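Proline dehydrogenase (Bradyrhizobium japonicum USDA 110, PDB 3HAZ) probably oxidises proline to glutamate in two steps, joining an FAD-dependent proline dehydrogenase and an NAD-dependent aldehyde dehydrogenase in one chain. Local coordinates at residues T372-L384 with F394-M408. Numbering follows the deposited sequence.
Sequences TDLNYVACASKLL and FATHNALTVATVLEM. With FAD (flavin-adenine dinucleotide), chain C.
Phe394 and Tyr376 meet where the barrel wall gives way to the helices around it: Tyr376 OH lies in the plane of the Phe394 ring, at its edge, 3.2 Å from Phe394 CB. The phenol is long enough to span the gap between the layers, and its hydroxyl is hydrogen-bonded to Leu342 O of the adjacent strand. Ala380, small enough to let the ring come close, sets CB 3.5 Å from Phe394 CE1, while Val405 CG1 lies over one ring face, toward the rim, and Leu384 CD2 adjoins the edge. With only the methyl group of an alanine at Phe394, a gap is likely to open between Ala380, Leu384 and Val405. Farther along, flexible Met408 fits as a knob into the hole formed by Val377, Ala380, Ser381 and Leu384; a bend at chi3 (-43°) brings CE within 3.4 Å of Val377 O.

Helices 369-384 and 399-409 are successive helices of the proline dehydrogenase TIM barrel, joined through strand 390-395, their axes crossing here at -30°.

Polar contacts gather at the FAD end. Asn398 caps helix 399-409, OD1 accepting from Thr401 N, while ND2 donates to FAD O2A (2.9 Å). A water links that ND2 to Asp373 OD2; the carboxylate also forms salt bridges, OD1 with Lys344 and OD2 with Lys369. Thr396 OG1 donates to FAD O1P (2.6 Å) and accepts from Asn398 N in an ST turn; His397 N binds FAD O2P, and Thr372 OG1 reaches adenine N3A (2.7 Å).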
ATOM      1  N   THR A 372       4.773 -30.870  18.413  1.00 15.69           N
ATOM      2  CA  THR A 372       4.328 -32.232  18.682  1.00 19.04           C
ATOM      3  C   THR A 372       5.478 -33.197  18.432  1.00 27.24           C
ATOM      4  O   THR A 372       5.711 -34.121  19.212  1.00 23.07           O
ATOM      5  CB  THR A 372       3.112 -32.626  17.823  1.00 16.06           C
ATOM      6  OG1 THR A 372       1.945 -31.967  18.332  1.00 19.35           O
ATOM      7  CG2 THR A 372       2.890 -34.138  17.859  1.00 16.44           C
ATOM      8  N   ASP A 373       6.199 -32.966  17.340  1.00 22.51           N
ATOM      9  CA  ASP A 373       7.332 -33.810  16.980  1.00 23.40           C
ATOM     10  C   ASP A 373       8.432 -33.737  18.036  1.00 19.76           C
ATOM     11  O   ASP A 373       9.015 -34.755  18.395  1.00 20.45           O
ATOM     12  CB  ASP A 373       7.880 -33.433  15.598  1.00 22.73           C
ATOM     13  CG  ASP A 373       7.067 -34.032  14.466  1.00 25.24           C
ATOM     14  OD1 ASP A 373       6.242 -34.941  14.728  1.00 26.13           O
ATOM     15  OD2 ASP A 373       7.252 -33.599  13.310  1.00 25.59           O
ATOM     16  N   LEU A 374       8.707 -32.531  18.532  1.00 11.94           N
ATOM     17  CA  LEU A 374       9.656 -32.346  19.622  1.00 25.05           C
ATOM     18  C   LEU A 374       9.219 -33.067  20.890  1.00 26.22           C
ATOM     19  O   LEU A 374      10.015 -33.746  21.534  1.00 21.43           O
ATOM     20  CB  LEU A 374       9.821 -30.858  19.953  1.00 28.92           C
ATOM     21  CG  LEU A 374      10.850 -30.034  19.181  1.00 34.95           C
ATOM     22  CD1 LEU A 374      10.910 -28.646  19.776  1.00 40.89           C
ATOM     23  CD2 LEU A 374      12.218 -30.696  19.226  1.00 31.12           C
ATOM     24  N   ASN A 375       7.960 -32.886  21.271  1.00 20.38           N
ATOM     25  CA  ASN A 375       7.477 -33.503  22.497  1.00 22.92           C
ATOM     26  C   ASN A 375       7.451 -35.027  22.393  1.00 21.49           C
ATOM     27  O   ASN A 375       7.666 -35.732  23.386  1.00 21.92           O
ATOM     28  CB  ASN A 375       6.098 -32.964  22.896  1.00 18.50           C
ATOM     29  CG  ASN A 375       5.827 -33.119  24.385  1.00 28.70           C
ATOM     30  OD1 ASN A 375       6.648 -32.732  25.209  1.00 29.77           O
ATOM     31  ND2 ASN A 375       4.681 -33.692  24.732  1.00 22.20           N
ATOM     32  N   TYR A 376       7.201 -35.539  21.191  1.00 15.70           N
ATOM     33  CA  TYR A 376       7.185 -36.987  20.988  1.00 17.85           C
ATOM     34  C   TYR A 376       8.567 -37.587  21.254  1.00 23.02           C
ATOM     35  O   TYR A 376       8.696 -38.589  21.963  1.00 24.49           O
ATOM     36  CB  TYR A 376       6.710 -37.345  19.579  1.00 21.74           C
ATOM     37  CG  TYR A 376       6.517 -38.833  19.354  1.00 20.49           C
ATOM     38  CD1 TYR A 376       5.241 -39.403  19.370  1.00 17.46           C
ATOM     39  CD2 TYR A 376       7.612 -39.672  19.130  1.00 20.79           C
ATOM     40  CE1 TYR A 376       5.061 -40.774  19.163  1.00 19.69           C
ATOM     41  CE2 TYR A 376       7.445 -41.034  18.930  1.00 16.06           C
ATOM     42  CZ  TYR A 376       6.171 -41.581  18.940  1.00 22.98           C
ATOM     43  OH  TYR A 376       6.016 -42.938  18.734  1.00 17.68           O
ATOM     44  N   VAL A 377       9.603 -36.977  20.691  1.00 25.78           N
ATOM     45  CA  VAL A 377      10.958 -37.482  20.901  1.00 25.03           C
ATOM     46  C   VAL A 377      11.358 -37.341  22.371  1.00 22.95           C
ATOM     47  O   VAL A 377      11.953 -38.248  22.948  1.00 26.54           O
ATOM     48  CB  VAL A 377      11.974 -36.807  19.963  1.00 27.87           C
ATOM     49  CG1 VAL A 377      13.407 -37.062  20.434  1.00 24.70           C
ATOM     50  CG2 VAL A 377      11.764 -37.310  18.535  1.00 17.98           C
ATOM     51  N   ALA A 378      11.005 -36.212  22.978  1.00 20.78           N
ATOM     52  CA  ALA A 378      11.261 -36.016  24.401  1.00 29.26           C
ATOM     53  C   ALA A 378      10.566 -37.088  25.253  1.00 27.18           C
ATOM     54  O   ALA A 378      11.156 -37.623  26.190  1.00 24.64           O
ATOM     55  CB  ALA A 378      10.836 -34.619  24.835  1.00 28.58           C
ATOM     56  N   CYS A 379       9.317 -37.405  24.919  1.00 26.61           N
ATOM     57  CA  CYS A 379       8.567 -38.430  25.643  1.00 23.62           C
ATOM     58  C   CYS A 379       9.138 -39.826  25.393  1.00 26.01           C
ATOM     59  O   CYS A 379       9.124 -40.687  26.279  1.00 21.65           O
ATOM     60  CB  CYS A 379       7.078 -38.389  25.272  1.00 24.67           C
ATOM     61  SG  CYS A 379       6.174 -36.971  25.969  1.00 26.81           S
ATOM     62  N   ALA A 380       9.636 -40.046  24.183  1.00 18.09           N
ATOM     63  CA  ALA A 380      10.220 -41.331  23.828  1.00 18.04           C
ATOM     64  C   ALA A 380      11.465 -41.557  24.680  1.00 25.27           C
ATOM     65  O   ALA A 380      11.681 -42.645  25.216  1.00 26.03           O
ATOM     66  CB  ALA A 380      10.575 -41.360  22.347  1.00 15.33           C
ATOM     67  N   SER A 381      12.273 -40.512  24.815  1.00 24.41           N
ATOM     68  CA  SER A 381      13.480 -40.588  25.623  1.00 25.84           C
ATOM     69  C   SER A 381      13.110 -40.961  27.057  1.00 29.44           C
ATOM     70  O   SER A 381      13.738 -41.818  27.677  1.00 26.89           O
ATOM     71  CB  SER A 381      14.207 -39.243  25.592  1.00 32.87           C
ATOM     72  OG  SER A 381      15.356 -39.260  26.418  1.00 49.23           O
ATOM     73  N   LYS A 382      12.072 -40.313  27.569  1.00 33.03           N
ATOM     74  CA  LYS A 382      11.576 -40.569  28.913  1.00 31.77           C
ATOM     75  C   LYS A 382      11.169 -42.034  29.076  1.00 30.06           C
ATOM     76  O   LYS A 382      11.562 -42.691  30.036  1.00 25.23           O
ATOM     77  CB  LYS A 382      10.377 -39.664  29.178  1.00 35.23           C
ATOM     78  CG  LYS A 382      10.036 -39.417  30.631  1.00 35.60           C
ATOM     79  CD  LYS A 382       8.989 -38.307  30.710  1.00 32.22           C
ATOM     80  CE  LYS A 382       8.368 -38.214  32.091  1.00 32.92           C
ATOM     81  NZ  LYS A 382       9.363 -37.799  33.112  1.00 36.02           N
ATOM     82  N   LEU A 383      10.380 -42.543  28.135  1.00 24.45           N
ATOM     83  CA  LEU A 383       9.905 -43.919  28.223  1.00 28.01           C
ATOM     84  C   LEU A 383      11.043 -44.935  28.136  1.00 30.13           C
ATOM     85  O   LEU A 383      11.030 -45.947  28.834  1.00 30.76           O
ATOM     86  CB  LEU A 383       8.853 -44.203  27.150  1.00 18.76           C
ATOM     87  CG  LEU A 383       7.459 -43.650  27.443  1.00 28.28           C
ATOM     88  CD1 LEU A 383       6.621 -43.619  26.165  1.00 27.40           C
ATOM     89  CD2 LEU A 383       6.770 -44.469  28.541  1.00 19.22           C
ATOM     90  N   LEU A 384      12.025 -44.666  27.282  1.00 29.59           N
ATOM     91  CA  LEU A 384      13.137 -45.592  27.111  1.00 31.82           C
ATOM     92  C   LEU A 384      13.894 -45.784  28.423  1.00 32.00           C
ATOM     93  O   LEU A 384      14.375 -46.877  28.718  1.00 29.46           O
ATOM     94  CB  LEU A 384      14.085 -45.114  26.011  1.00 24.28           C
ATOM     95  CG  LEU A 384      13.564 -45.280  24.582  1.00 25.39           C
ATOM     96  CD1 LEU A 384      14.433 -44.521  23.593  1.00 24.44           C
ATOM     97  CD2 LEU A 384      13.458 -46.759  24.194  1.00 17.94           C
ATOM     98  N   PHE A 394       6.335 -47.432  20.147  1.00 20.87           N
ATOM     99  CA  PHE A 394       6.296 -46.155  19.455  1.00 19.83           C
ATOM    100  C   PHE A 394       5.522 -46.308  18.160  1.00 22.37           C
ATOM    101  O   PHE A 394       6.034 -46.835  17.180  1.00 16.16           O
ATOM    102  CB  PHE A 394       7.718 -45.641  19.213  1.00 21.28           C
ATOM    103  CG  PHE A 394       8.536 -45.542  20.473  1.00 28.33           C
ATOM    104  CD1 PHE A 394       8.297 -44.531  21.394  1.00 20.94           C
ATOM    105  CD2 PHE A 394       9.521 -46.477  20.754  1.00 28.26           C
ATOM    106  CE1 PHE A 394       9.033 -44.447  22.565  1.00 18.16           C
ATOM    107  CE2 PHE A 394      10.263 -46.396  21.920  1.00 23.69           C
ATOM    108  CZ  PHE A 394      10.020 -45.378  22.827  1.00 21.34           C
ATOM    109  N   ALA A 395       4.268 -45.879  18.186  1.00 16.40           N
ATOM    110  CA  ALA A 395       3.412 -45.937  17.017  1.00 19.64           C
ATOM    111  C   ALA A 395       3.591 -44.663  16.203  1.00 20.69           C
ATOM    112  O   ALA A 395       3.264 -43.572  16.666  1.00 24.27           O
ATOM    113  CB  ALA A 395       1.950 -46.106  17.441  1.00 20.38           C
ATOM    114  N   THR A 396       4.124 -44.806  14.996  1.00 20.58           N
ATOM    115  CA  THR A 396       4.354 -43.671  14.115  1.00 13.76           C
ATOM    116  C   THR A 396       4.692 -44.181  12.728  1.00 15.42           C
ATOM    117  O   THR A 396       5.294 -45.245  12.582  1.00 21.20           O
ATOM    118  CB  THR A 396       5.516 -42.784  14.622  1.00 23.37           C
ATOM    119  OG1 THR A 396       5.823 -41.786  13.640  1.00 20.55           O
ATOM    120  CG2 THR A 396       6.758 -43.629  14.876  1.00 25.91           C
ATOM    121  N   HIS A 397       4.316 -43.424  11.704  1.00 18.31           N
ATOM    122  CA  HIS A 397       4.730 -43.764  10.343  1.00 21.66           C
ATOM    123  C   HIS A 397       5.695 -42.712   9.791  1.00 19.01           C
ATOM    124  O   HIS A 397       5.914 -42.617   8.582  1.00 17.19           O
ATOM    125  CB  HIS A 397       3.517 -43.924   9.423  1.00 20.17           C
ATOM    126  CG  HIS A 397       2.443 -44.806   9.986  1.00 25.19           C
ATOM    127  ND1 HIS A 397       1.201 -44.328  10.345  1.00 17.64           N
ATOM    128  CD2 HIS A 397       2.424 -46.136  10.245  1.00 20.17           C
ATOM    129  CE1 HIS A 397       0.464 -45.325  10.804  1.00 20.35           C
ATOM    130  NE2 HIS A 397       1.186 -46.431  10.759  1.00 21.87           N
ATOM    131  N   ASN A 398       6.275 -41.928  10.690  1.00 21.21           N
ATOM    132  CA  ASN A 398       7.208 -40.873  10.309  1.00 19.23           C
ATOM    133  C   ASN A 398       8.651 -41.397  10.347  1.00 18.08           C
ATOM    134  O   ASN A 398       9.127 -41.809  11.404  1.00 19.64           O
ATOM    135  CB  ASN A 398       7.021 -39.682  11.254  1.00 17.79           C
ATOM    136  CG  ASN A 398       7.974 -38.533  10.962  1.00 17.28           C
ATOM    137  OD1 ASN A 398       9.151 -38.739  10.677  1.00 22.25           O
ATOM    138  ND2 ASN A 398       7.463 -37.312  11.053  1.00 14.98           N
ATOM    139  N   ALA A 399       9.334 -41.386   9.198  1.00 20.53           N
ATOM    140  CA  ALA A 399      10.697 -41.943   9.079  1.00 23.86           C
ATOM    141  C   ALA A 399      11.737 -41.245   9.960  1.00 18.90           C
ATOM    142  O   ALA A 399      12.635 -41.887  10.511  1.00 19.31           O
ATOM    143  CB  ALA A 399      11.159 -41.934   7.623  1.00 20.91           C
ATOM    144  N   LEU A 400      11.613 -39.931  10.082  1.00 19.86           N
ATOM    145  CA  LEU A 400      12.511 -39.159  10.932  1.00 23.04           C
ATOM    146  C   LEU A 400      12.266 -39.486  12.409  1.00 26.48           C
ATOM    147  O   LEU A 400      13.208 -39.639  13.190  1.00 23.18           O
ATOM    148  CB  LEU A 400      12.327 -37.662  10.692  1.00 23.05           C
ATOM    149  CG  LEU A 400      13.221 -36.750  11.540  1.00 28.40           C
ATOM    150  CD1 LEU A 400      14.700 -37.056  11.302  1.00 23.63           C
ATOM    151  CD2 LEU A 400      12.919 -35.283  11.266  1.00 27.13           C
ATOM    152  N   THR A 401      10.996 -39.591  12.789  1.00 17.79           N
ATOM    153  CA  THR A 401      10.655 -39.943  14.162  1.00 22.24           C
ATOM    154  C   THR A 401      11.223 -41.319  14.496  1.00 24.61           C
ATOM    155  O   THR A 401      11.846 -41.505  15.545  1.00 25.49           O
ATOM    156  CB  THR A 401       9.135 -39.943  14.387  1.00 19.89           C
ATOM    157  OG1 THR A 401       8.591 -38.693  13.953  1.00 18.19           O
ATOM    158  CG2 THR A 401       8.805 -40.150  15.858  1.00 22.30           C
ATOM    159  N   VAL A 402      11.012 -42.276  13.595  1.00 24.97           N
ATOM    160  CA  VAL A 402      11.524 -43.623  13.795  1.00 20.34           C
ATOM    161  C   VAL A 402      13.043 -43.613  13.944  1.00 25.46           C
ATOM    162  O   VAL A 402      13.575 -44.164  14.909  1.00 25.16           O
ATOM    163  CB  VAL A 402      11.143 -44.583  12.643  1.00 17.05           C
ATOM    164  CG1 VAL A 402      11.901 -45.898  12.788  1.00 20.56           C
ATOM    165  CG2 VAL A 402       9.634 -44.841  12.617  1.00 18.05           C
ATOM    166  N   ALA A 403      13.736 -42.989  12.993  1.00 22.95           N
ATOM    167  CA  ALA A 403      15.205 -42.950  13.007  1.00 23.84           C
ATOM    168  C   ALA A 403      15.740 -42.301  14.278  1.00 27.20           C
ATOM    169  O   ALA A 403      16.786 -42.695  14.797  1.00 25.50           O
ATOM    170  CB  ALA A 403      15.738 -42.207  11.781  1.00 23.35           C
ATOM    171  N   THR A 404      15.018 -41.299  14.769  1.00 23.66           N
ATOM    172  CA  THR A 404      15.463 -40.536  15.927  1.00 22.51           C
ATOM    173  C   THR A 404      15.261 -41.331  17.215  1.00 27.16           C
ATOM    174  O   THR A 404      16.115 -41.314  18.102  1.00 25.75           O
ATOM    175  CB  THR A 404      14.747 -39.178  16.013  1.00 21.60           C
ATOM    176  OG1 THR A 404      15.041 -38.413  14.836  1.00 20.04           O
ATOM    177  CG2 THR A 404      15.199 -38.400  17.249  1.00 22.89           C
ATOM    178  N   VAL A 405      14.138 -42.037  17.311  1.00 26.12           N
ATOM    179  CA  VAL A 405      13.880 -42.877  18.479  1.00 28.09           C
ATOM    180  C   VAL A 405      14.866 -44.040  18.529  1.00 29.38           C
ATOM    181  O   VAL A 405      15.341 -44.418  19.599  1.00 32.30           O
ATOM    182  CB  VAL A 405      12.421 -43.402  18.513  1.00 18.59           C
ATOM    183  CG1 VAL A 405      12.257 -44.464  19.592  1.00 22.54           C
ATOM    184  CG2 VAL A 405      11.449 -42.250  18.739  1.00 23.52           C
ATOM    185  N   LEU A 406      15.177 -44.606  17.367  1.00 22.46           N
ATOM    186  CA  LEU A 406      16.144 -45.691  17.299  1.00 28.23           C
ATOM    187  C   LEU A 406      17.509 -45.241  17.839  1.00 29.47           C
ATOM    188  O   LEU A 406      18.114 -45.923  18.664  1.00 29.83           O
ATOM    189  CB  LEU A 406      16.270 -46.209  15.865  1.00 27.58           C
ATOM    190  CG  LEU A 406      17.142 -47.446  15.648  1.00 31.71           C
ATOM    191  CD1 LEU A 406      16.642 -48.628  16.479  1.00 29.22           C
ATOM    192  CD2 LEU A 406      17.180 -47.806  14.172  1.00 37.37           C
ATOM    193  N   GLU A 407      17.986 -44.086  17.383  1.00 33.22           N
ATOM    194  CA  GLU A 407      19.277 -43.568  17.837  1.00 36.12           C
ATOM    195  C   GLU A 407      19.313 -43.391  19.354  1.00 39.39           C
ATOM    196  O   GLU A 407      20.306 -43.719  20.004  1.00 37.93           O
ATOM    197  CB  GLU A 407      19.608 -42.243  17.149  1.00 30.62           C
ATOM    198  CG  GLU A 407      20.749 -41.461  17.806  1.00 31.13           C
ATOM    199  CD  GLU A 407      22.096 -42.179  17.726  1.00 38.97           C
ATOM    200  OE1 GLU A 407      22.352 -42.871  16.716  1.00 35.93           O
ATOM    201  OE2 GLU A 407      22.902 -42.043  18.674  1.00 41.71           O
ATOM    202  N   MET A 408      18.227 -42.877  19.915  1.00 37.26           N
ATOM    203  CA  MET A 408      18.163 -42.636  21.349  1.00 35.29           C
ATOM    204  C   MET A 408      18.101 -43.935  22.147  1.00 32.97           C
ATOM    205  O   MET A 408      18.510 -43.976  23.304  1.00 35.27           O
ATOM    206  CB  MET A 408      16.970 -41.746  21.690  1.00 32.49           C
ATOM    207  CG  MET A 408      17.061 -40.359  21.082  1.00 42.19           C
ATOM    208  SD  MET A 408      15.853 -39.238  21.792  1.00 67.46           S
ATOM    209  CE  MET A 408      14.415 -40.302  21.848  1.00 53.81           C
TER
HETATM  210  PA  FAD C2001       3.213 -37.353  11.402  1.00 18.91           P
HETATM  211  O1A FAD C2001       2.855 -36.855   9.888  1.00 21.34           O
HETATM  212  O2A FAD C2001       4.637 -37.230  11.713  1.00 25.24           O
HETATM  213  O5B FAD C2001       2.382 -36.438  12.459  1.00 22.31           O
HETATM  214  C5B FAD C2001       1.002 -36.311  12.272  1.00 24.04           C
HETATM  215  C4B FAD C2001       0.368 -35.676  13.517  1.00 20.13           C
HETATM  216  O4B FAD C2001       1.083 -34.524  14.226  1.00 18.48           O
HETATM  217  C3B FAD C2001      -0.984 -35.709  13.902  1.00 19.76           C
HETATM  218  O3B FAD C2001      -1.685 -36.937  13.818  1.00 17.71           O
HETATM  219  C2B FAD C2001      -1.030 -34.861  15.148  1.00 19.79           C
HETATM  220  O2B FAD C2001      -1.094 -35.542  16.388  1.00 18.92           O
HETATM  221  C1B FAD C2001       0.089 -33.893  15.005  1.00 19.68           C
HETATM  222  N9A FAD C2001      -0.192 -32.610  14.386  1.00 23.84           N
HETATM  223  C8A FAD C2001      -0.598 -32.352  13.081  1.00 22.43           C
HETATM  224  N7A FAD C2001      -0.691 -30.994  12.936  1.00 17.56           N
HETATM  225  C5A FAD C2001      -0.332 -30.407  14.172  1.00 18.78           C
HETATM  226  C6A FAD C2001      -0.245 -28.977  14.629  1.00 19.68           C
HETATM  227  N6A FAD C2001      -0.571 -27.885  13.719  1.00 21.45           N
HETATM  228  N1A FAD C2001       0.133 -28.694  15.857  1.00 22.84           N
HETATM  229  C2A FAD C2001       0.466 -29.727  16.754  1.00 18.24           C
HETATM  230  N3A FAD C2001       0.380 -31.102  16.316  1.00 24.31           N
HETATM  231  C4A FAD C2001      -0.013 -31.394  15.035  1.00 20.28           C
HETATM  232  N1  FAD C2001      -3.834 -41.455  18.502  1.00 17.50           N
HETATM  233  C2  FAD C2001      -4.637 -41.169  19.579  1.00 14.53           C
HETATM  234  O2  FAD C2001      -5.032 -39.869  19.807  1.00 20.11           O
HETATM  235  N3  FAD C2001      -5.098 -42.231  20.429  1.00 23.87           N
HETATM  236  C4  FAD C2001      -4.736 -43.524  20.173  1.00 19.21           C
HETATM  237  O4  FAD C2001      -5.130 -44.551  21.041  1.00 21.37           O
HETATM  238  C4X FAD C2001      -3.891 -43.825  19.051  1.00 17.76           C
HETATM  239  N5  FAD C2001      -3.479 -45.234  18.762  1.00 17.46           N
HETATM  240  C5X FAD C2001      -2.651 -45.512  17.647  1.00 22.61           C
HETATM  241  C6  FAD C2001      -2.256 -46.899  17.361  1.00 20.96           C
HETATM  242  C7  FAD C2001      -1.425 -47.172  16.251  1.00 21.13           C
HETATM  243  C7M FAD C2001      -1.041 -48.613  15.952  1.00 18.23           C
HETATM  244  C8  FAD C2001      -0.949 -46.070  15.382  1.00 25.68           C
HETATM  245  C8M FAD C2001      -0.049 -46.338  14.164  1.00 22.32           C
HETATM  246  C9  FAD C2001      -1.330 -44.746  15.659  1.00 21.59           C
HETATM  247  C9A FAD C2001      -2.203 -44.453  16.809  1.00 22.86           C
HETATM  248  N10 FAD C2001      -2.605 -43.075  17.103  1.00 20.92           N
HETATM  249  C10 FAD C2001      -3.451 -42.801  18.242  1.00 17.95           C
HETATM  250  C1' FAD C2001      -2.029 -41.903  16.369  1.00 19.82           C
HETATM  251  C2' FAD C2001      -2.830 -41.403  15.140  1.00 19.73           C
HETATM  252  O2' FAD C2001      -3.776 -42.388  14.739  1.00 17.38           O
HETATM  253  C3' FAD C2001      -1.846 -41.023  14.022  1.00 20.59           C
HETATM  254  O3' FAD C2001      -1.369 -42.198  13.375  1.00 21.57           O
HETATM  255  C4' FAD C2001      -0.617 -40.195  14.543  1.00 25.15           C
HETATM  256  O4' FAD C2001      -0.881 -39.132  15.392  1.00 20.49           O
HETATM  257  C5' FAD C2001       0.340 -39.789  13.390  1.00 22.17           C
HETATM  258  O5' FAD C2001       1.667 -39.552  13.833  1.00 29.89           O
HETATM  259  P   FAD C2001       2.899 -39.869  12.769  1.00 19.02           P
HETATM  260  O1P FAD C2001       4.364 -39.651  13.536  1.00 29.81           O
HETATM  261  O2P FAD C2001       2.751 -41.228  12.234  1.00 17.83           O
HETATM  262  O3P FAD C2001       2.672 -38.882  11.488  1.00 26.15           O
HETATM  263  O   HOH W   1       9.139 -34.827  11.859  1.00 27.28           O